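PDB 1G43: scaffolding protein from Clostridium cellulolyticum, which probably binds the surface of crystalline cellulose through this family IIIa module, helping to bring the cellulosome of the bacterium to its substrate. Local coordinates for residues V8-G13 with T135-Y140. Numbering follows the deposited sequence.
Sequences VQFNNG and TAAGSY
Asn-12 reads the backbone of the 135-140 loop with both ends of its side-chain amide. OD1 accepts the N-H of Ala-137 at 3.0 Å in a nearly straight bond. ND2 gives to Thr-135 O at 2.8 Å, a more bent bond that meets the carbonyl from above its plane. With chi1 at 51°, CG tucks between the residue's own N and carbonyl carbon, which carries the amide toward the loop. The main chain of Asn-12 adds a third bond, N to Ala-137 O at 2.9 Å.

One residue back, the amide of Asn-11 does two jobs. Its OD1 accepts from Gly-13 N, an Asx turn just where strand 6-11 ends, and its ND2 sits 3.3 Å above the centre of the Tyr-140 ring. Amide and ring planes stand 71° apart, so the NH2 end meets the face in an amino-aromatic contact. Gln-9 crosses Tyr-140 at about a right angle, its CB 4.0 Å from Tyr-140 CB, and the Tyr-140 hydroxyl is hydrogen-bonded to Glu-113. On the other side of the strand, the Phe-10 ring turns an edge to Thr-135 O and also meets Trp-143.

Two neighbouring asparagines thus fasten the loop before strand 147-150 to the edge of the beta-sandwich: one by matching backbone donors and acceptors, which fixes its amide's rotation, the other through an aromatic face.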
# COMPACT_ATOMS: atom_id res chain seq x y z
N VAL A 8 8.21 -6.43 2.77
CA VAL A 8 7.69 -5.06 2.62
C VAL A 8 7.94 -4.11 3.80
O VAL A 8 7.79 -4.50 4.96
CB VAL A 8 6.18 -5.06 2.35
CG1 VAL A 8 5.68 -3.60 2.22
CG2 VAL A 8 5.87 -5.87 1.09
N GLN A 9 8.33 -2.89 3.51
CA GLN A 9 8.53 -1.90 4.55
C GLN A 9 7.51 -0.79 4.36
O GLN A 9 7.02 -0.56 3.24
CB GLN A 9 9.93 -1.33 4.53
CG GLN A 9 10.91 -2.19 5.28
CD GLN A 9 12.27 -1.55 5.36
OE1 GLN A 9 12.90 -1.27 4.33
NE2 GLN A 9 12.73 -1.31 6.56
N PHE A 10 7.19 -0.10 5.45
CA PHE A 10 6.16 0.92 5.42
C PHE A 10 6.54 2.18 6.20
O PHE A 10 7.41 2.14 7.05
CB PHE A 10 4.90 0.27 6.01
CG PHE A 10 3.78 1.22 6.29
CD1 PHE A 10 2.80 1.44 5.35
CD2 PHE A 10 3.69 1.85 7.51
CE1 PHE A 10 1.72 2.30 5.62
CE2 PHE A 10 2.64 2.70 7.79
CZ PHE A 10 1.64 2.93 6.84
N ASN A 11 5.88 3.29 5.88
CA ASN A 11 6.07 4.58 6.57
C ASN A 11 4.96 5.51 6.11
O ASN A 11 4.40 5.31 5.03
CB ASN A 11 7.49 5.18 6.29
CG ASN A 11 7.50 6.33 5.25
OD1 ASN A 11 6.85 7.37 5.41
ND2 ASN A 11 8.29 6.15 4.19
N ASN A 12 4.57 6.47 6.95
CA ASN A 12 3.55 7.44 6.59
C ASN A 12 4.03 8.84 7.01
O ASN A 12 3.23 9.71 7.35
CB ASN A 12 2.20 7.12 7.24
CG ASN A 12 2.32 6.89 8.72
OD1 ASN A 12 3.29 7.31 9.36
ND2 ASN A 12 1.32 6.22 9.30
N GLY A 13 5.34 9.05 7.00
CA GLY A 13 5.88 10.34 7.39
C GLY A 13 5.31 10.79 8.73
O GLY A 13 5.04 11.98 8.94
N THR A 135 -0.15 3.32 12.21
CA THR A 135 0.90 3.50 13.18
C THR A 135 1.75 4.65 12.68
O THR A 135 2.07 4.74 11.50
CB THR A 135 1.76 2.25 13.38
OG1 THR A 135 2.63 2.48 14.49
CG2 THR A 135 2.61 1.95 12.16
N ALA A 136 2.10 5.55 13.59
CA ALA A 136 2.93 6.69 13.21
C ALA A 136 4.32 6.15 12.96
O ALA A 136 5.00 5.74 13.88
CB ALA A 136 2.93 7.72 14.31
N ALA A 137 4.72 6.13 11.69
CA ALA A 137 6.02 5.64 11.28
C ALA A 137 6.63 6.73 10.42
O ALA A 137 6.15 7.03 9.32
CB ALA A 137 5.86 4.38 10.49
N GLY A 138 7.71 7.32 10.93
CA GLY A 138 8.36 8.40 10.23
C GLY A 138 9.40 7.93 9.26
O GLY A 138 9.78 8.68 8.36
N SER A 139 9.87 6.70 9.43
CA SER A 139 10.87 6.14 8.53
C SER A 139 10.41 4.74 8.15
O SER A 139 9.58 4.16 8.83
CB SER A 139 12.21 6.09 9.23
OG SER A 139 12.09 5.37 10.46
N TYR A 140 10.91 4.18 7.05
CA TYR A 140 10.47 2.85 6.66
C TYR A 140 10.73 1.87 7.81
O TYR A 140 11.74 1.96 8.49
CB TYR A 140 11.19 2.37 5.37
CG TYR A 140 10.60 2.92 4.07
CD1 TYR A 140 9.29 2.61 3.68
CD2 TYR A 140 11.32 3.81 3.26
CE1 TYR A 140 8.70 3.18 2.54
CE2 TYR A 140 10.74 4.40 2.10
CZ TYR A 140 9.43 4.07 1.76
OH TYR A 140 8.83 4.66 0.65